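Local coordinates for capsid Protein (Unidentified, PDB 4DMI), which is a pentameric capsid protein from a phage known through metagenomic sequences and probably forms part of the viral shell, at residues T76-T81 / D146-R151; Y85-N90 / L138-V143. All coordinates share one frame; numbering follows the deposited sequence. Where two conformers were deposited one is given.

Contact 1. Residues T76-T81 / D146-R151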
# COMPACT_ATOMS: atom_id res chain seq x y z
N THR B 76 1.56 30.20 -1.07
CA THR B 76 1.10 29.90 -2.42
C THR B 76 -0.09 28.95 -2.41
O THR B 76 -0.02 27.86 -1.86
CB THR B 76 2.24 29.33 -3.26
OG1 THR B 76 3.23 30.36 -3.44
CG2 THR B 76 1.74 28.88 -4.63
N THR B 77 -1.18 29.37 -3.03
CA THR B 77 -2.34 28.49 -3.16
C THR B 77 -2.12 27.32 -4.09
O THR B 77 -1.63 27.47 -5.21
CB THR B 77 -3.57 29.30 -3.60
OG1 THR B 77 -3.88 30.24 -2.57
CG2 THR B 77 -4.77 28.38 -3.82
N ILE B 78 -2.48 26.12 -3.62
CA ILE B 78 -2.46 24.93 -4.45
C ILE B 78 -3.84 24.71 -5.06
O ILE B 78 -3.97 24.47 -6.27
CB ILE B 78 -2.02 23.71 -3.63
CG1 ILE B 78 -0.60 23.94 -3.13
CG2 ILE B 78 -2.16 22.42 -4.46
CD1 ILE B 78 -0.12 22.92 -2.10
N ALA B 79 -4.88 24.82 -4.24
CA ALA B 79 -6.24 24.79 -4.77
C ALA B 79 -7.13 25.54 -3.82
O ALA B 79 -6.86 25.58 -2.62
CB ALA B 79 -6.73 23.37 -4.94
N ASN B 80 -8.20 26.15 -4.34
CA ASN B 80 -9.15 26.86 -3.50
C ASN B 80 -10.59 26.74 -3.99
O ASN B 80 -11.42 27.61 -3.73
CB ASN B 80 -8.76 28.34 -3.33
CG ASN B 80 -8.70 29.09 -4.64
OD1 ASN B 80 -9.09 28.59 -5.70
ND2 ASN B 80 -8.21 30.33 -4.58
N THR B 81 -10.87 25.66 -4.71
CA THR B 81 -12.23 25.32 -5.10
C THR B 81 -12.54 23.87 -4.71
O THR B 81 -11.62 23.06 -4.58
CB THR B 81 -12.50 25.61 -6.60
OG1 THR B 81 -11.57 24.87 -7.40
CG2 THR B 81 -12.34 27.09 -6.89
N ASP B 146 -12.75 26.67 1.45
CA ASP B 146 -11.48 26.09 1.90
C ASP B 146 -10.34 26.35 0.91
O ASP B 146 -10.55 26.36 -0.31
CB ASP B 146 -11.58 24.57 2.04
CG ASP B 146 -12.47 24.12 3.16
OD1 ASP B 146 -12.88 24.95 4.02
OD2 ASP B 146 -12.75 22.90 3.18
N THR B 147 -9.13 26.53 1.43
CA THR B 147 -7.94 26.69 0.60
C THR B 147 -6.87 25.72 1.05
O THR B 147 -6.63 25.58 2.25
CB THR B 147 -7.39 28.13 0.70
OG1 THR B 147 -8.39 29.07 0.27
CG2 THR B 147 -6.12 28.30 -0.12
N LEU B 148 -6.24 25.03 0.10
CA LEU B 148 -5.08 24.18 0.36
C LEU B 148 -3.87 24.98 -0.12
O LEU B 148 -3.86 25.47 -1.25
CB LEU B 148 -5.19 22.88 -0.43
CG LEU B 148 -3.98 21.94 -0.44
CD1 LEU B 148 -3.72 21.37 0.95
CD2 LEU B 148 -4.22 20.85 -1.46
N GLN B 149 -2.87 25.13 0.74
CA GLN B 149 -1.73 25.99 0.41
C GLN B 149 -0.39 25.47 0.91
O GLN B 149 -0.31 24.64 1.82
CB GLN B 149 -1.98 27.41 0.95
CG GLN B 149 -2.01 27.49 2.48
CD GLN B 149 -2.52 28.82 3.02
OE1 GLN B 149 -3.19 29.59 2.32
NE2 GLN B 149 -2.18 29.11 4.27
N ALA B 150 0.67 25.95 0.27
CA ALA B 150 2.04 25.69 0.70
C ALA B 150 2.56 27.01 1.24
O ALA B 150 2.37 28.06 0.62
CB ALA B 150 2.87 25.24 -0.47
N ARG B 151 3.23 26.97 2.38
CA ARG B 151 3.74 28.20 2.97
C ARG B 151 5.16 28.01 3.50
O ARG B 151 5.44 27.08 4.26
CB ARG B 151 2.81 28.67 4.10
CG ARG B 151 3.28 29.94 4.78
CD ARG B 151 2.21 30.48 5.72
NE ARG B 151 1.93 29.56 6.82
CZ ARG B 151 2.54 29.60 8.00
NH1 ARG B 151 3.49 30.50 8.24
NH2 ARG B 151 2.21 28.73 8.94
O HOH W 1 -2.68 30.89 -0.14
O HOH W 2 -7.90 31.10 -1.45

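Contact 2. Residues Y85-N90 / L138-V143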
# COMPACT_ATOMS: atom_id res chain seq x y z
N TYR B 85 -8.19 16.35 -3.90
CA TYR B 85 -6.88 16.64 -4.45
C TYR B 85 -5.82 15.72 -3.88
O TYR B 85 -5.75 15.53 -2.67
CB TYR B 85 -6.48 18.09 -4.16
CG TYR B 85 -7.41 19.12 -4.78
CD1 TYR B 85 -8.57 19.52 -4.12
CD2 TYR B 85 -7.13 19.68 -6.01
CE1 TYR B 85 -9.42 20.46 -4.68
CE2 TYR B 85 -7.98 20.62 -6.59
CZ TYR B 85 -9.13 21.00 -5.91
OH TYR B 85 -9.99 21.93 -6.44
N LYS B 86 -4.99 15.16 -4.75
CA LYS B 86 -3.80 14.43 -4.32
C LYS B 86 -2.67 15.45 -4.31
O LYS B 86 -2.50 16.21 -5.24
CB LYS B 86 -3.48 13.30 -5.28
CG LYS B 86 -2.09 12.70 -5.09
CD LYS B 86 -1.87 11.51 -6.02
CE LYS B 86 -0.56 10.82 -5.71
NZ LYS B 86 -0.43 9.51 -6.41
N VAL B 87 -1.90 15.49 -3.21
CA VAL B 87 -0.77 16.41 -3.11
C VAL B 87 0.43 15.69 -2.51
O VAL B 87 0.34 15.10 -1.43
CB VAL B 87 -1.15 17.69 -2.30
CG1 VAL B 87 -1.72 17.34 -0.94
CG2 VAL B 87 0.05 18.60 -2.17
N VAL B 88 1.54 15.72 -3.24
CA VAL B 88 2.72 14.96 -2.87
C VAL B 88 3.96 15.82 -3.05
O VAL B 88 4.04 16.64 -3.96
CB VAL B 88 2.86 13.68 -3.71
CG1 VAL B 88 1.72 12.76 -3.47
CG2 VAL B 88 2.93 14.00 -5.18
N GLY B 89 4.94 15.62 -2.18
CA GLY B 89 6.13 16.45 -2.24
C GLY B 89 6.98 16.38 -1.00
O GLY B 89 6.92 15.38 -0.27
N ASN B 90 7.77 17.43 -0.78
CA ASN B 90 8.72 17.47 0.34
C ASN B 90 8.82 18.84 0.97
O ASN B 90 8.56 19.87 0.32
CB ASN B 90 10.13 17.04 -0.10
CG ASN B 90 10.22 15.57 -0.46
OD1 ASN B 90 10.22 14.70 0.41
ND2 ASN B 90 10.31 15.28 -1.76
N LEU B 138 -0.66 13.15 0.42
CA LEU B 138 -1.94 13.41 1.04
C LEU B 138 -3.09 13.38 0.04
O LEU B 138 -2.93 13.72 -1.13
CB LEU B 138 -1.91 14.80 1.68
CG LEU B 138 -0.92 15.02 2.82
CD1 LEU B 138 -0.54 16.49 2.93
CD2 LEU B 138 -1.56 14.57 4.11
N MET B 139 -4.24 12.94 0.52
CA MET B 139 -5.50 13.17 -0.17
C MET B 139 -6.29 14.15 0.67
O MET B 139 -6.59 13.90 1.86
CB MET B 139 -6.30 11.88 -0.34
CG MET B 139 -7.64 12.05 -1.07
SD MET B 139 -7.47 12.43 -2.83
CE MET B 139 -6.03 11.41 -3.18
N VAL B 140 -6.65 15.27 0.05
CA VAL B 140 -7.36 16.36 0.73
C VAL B 140 -8.66 16.66 0.02
O VAL B 140 -8.70 16.79 -1.21
CB VAL B 140 -6.51 17.64 0.74
CG1 VAL B 140 -7.26 18.79 1.41
CG2 VAL B 140 -5.19 17.38 1.45
N LYS B 141 -9.75 16.77 0.78
CA LYS B 141 -11.02 17.23 0.23
C LYS B 141 -11.27 18.65 0.69
O LYS B 141 -11.24 18.94 1.89
CB LYS B 141 -12.18 16.33 0.67
CG LYS B 141 -13.54 16.72 0.06
CD LYS B 141 -14.69 16.05 0.81
CE LYS B 141 -16.04 16.43 0.21
NZ LYS B 141 -17.15 15.76 0.93
N LEU B 142 -11.53 19.54 -0.27
CA LEU B 142 -11.92 20.91 0.01
C LEU B 142 -13.41 21.08 -0.22
O LEU B 142 -13.96 20.56 -1.21
CB LEU B 142 -11.18 21.87 -0.93
CG LEU B 142 -9.66 21.86 -0.89
CD1 LEU B 142 -9.14 22.91 -1.86
CD2 LEU B 142 -9.15 22.12 0.54
N VAL B 143 -14.08 21.79 0.68
CA VAL B 143 -15.44 22.25 0.42
C VAL B 143 -15.40 23.75 0.19
O VAL B 143 -14.32 24.35 0.25
CB VAL B 143 -16.41 21.90 1.56
CG1 VAL B 143 -16.59 20.40 1.65
CG2 VAL B 143 -15.93 22.47 2.89

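Contact 1. Residues T76-T81 / D146-R151
A classic beta bulge interrupts the antiparallel pairing of strand 74-77 with strand 147-152, at the place where I78 and A79 together face L148. Before the bulge the ladder is regular: T76 and A150 form a hydrogen-bonded pair, T76 N giving an almost straight bond (177°) to A150 O, and T77 stands opposite Q149 in a non-hydrogen-bonded pair. One residue further on, the chain of 76-81 turns a corner and the register slips by one. L148 O then takes two donors, I78 N at 2.8 Å and A79 N at 3.2 Å, both tilted from its carbonyl plane, and L148 N returns a bond to A79 O.

The extra residue turns its side chain inward. I78 CG1 lies anti to the carbonyl carbon (chi1 -62°), leaving CG2 anti to the backbone N. I78 CG2 meets L148 CD2 at 4.0 Å, while I78 CD1, on the other branch, reaches over the opposite backbone to A150 CB at 4.1 Å. I104, on the neighbouring strand 102-107, touches both I78 and L148, and A163 adds to the apolar surroundings of I78.

On the T77 and Q149 side the contact is polar and bridged by two waters. T77 and T147 cross at about a right angle, with T77 OG1 3.8 Å from T147 CG2. One water joins T77 OG1 to Q149 OE1, donating to the amide oxygen, while Q149 NE2 is held by E105. A second water accepts from N80 ND2 at 3.2 Å and lies 2.7 Å from T147 OG1.

Contact 2. Residues Y85-N90 / L138-V143
Regular antiparallel beta pairing joins strands 83-95 and 133-142 here, with Y85 set against V140 and V87 against L138. Both are hydrogen-bonded pairs, each closed by two backbone bonds; K86 with M139, between them, is non-hydrogen-bonded. The strand axes approach to 4.8 Å with their directions 142° apart, which reflects the twist of the pair.

The other face of the ladder from K86 and M139, bearing Y85, V87, L138 and V140, is buried. V87 and L138 lie side by side and point the same way. In the one of its two conformers described here, V87 CG1 packs on L138 CB at 3.7 Å and lies 4.2 Å from V140 CG2. This methyl sits between the backbone N and the carbonyl carbon of V87 (chi1 54°), and in that conformer its small bump appears to fill the dip between two neighbours of the opposite strand. L115 of strand 112-121 packs against both L138 and V140, and A163 against V87.

On the face of K86 and M139, K86 runs out extended, whereas M139, in one of its two conformers, is bent beyond CG, which folds its end back over the partner strand. That bend puts M139 SD 3.5 Å from Y85 O and lays M139 CE 3.8 Å from K86 CB. A60 of a neighbouring subunit packs on M139 as well.

Further along the buried face, the Y85 ring crosses the L142 side chain at about a right angle. V140 O lies at the edge of this ring, near its plane, and the phenol oxygen is hydrogen-bonded to T81 O. Y85 CE1 meets L142 CD1 at 3.7 Å.

In the fold
The centres of contacts 1 and 2 lie 10 Å apart, and both reach the same mixed sheet. Strand 74-77 is followed by 83-95, and 133-142 by 147-152, so contact 2 is nested inside the loop closed by contact 1. The two meet directly: A79 CB packs 3.4 Å from Y85 CE2, and A79 O is 3.6 Å from L142 CD1. Y85 and L142 thus link the bulged corner of contact 1 to the more central pairing of contact 2. Strand 158-167 borders both, through A163. Contact 1 reaches a neighbouring subunit through D146, which packs on its L63; contact 2 touches that subunit more widely and a third as well, placing this region at interfaces of the pentamer.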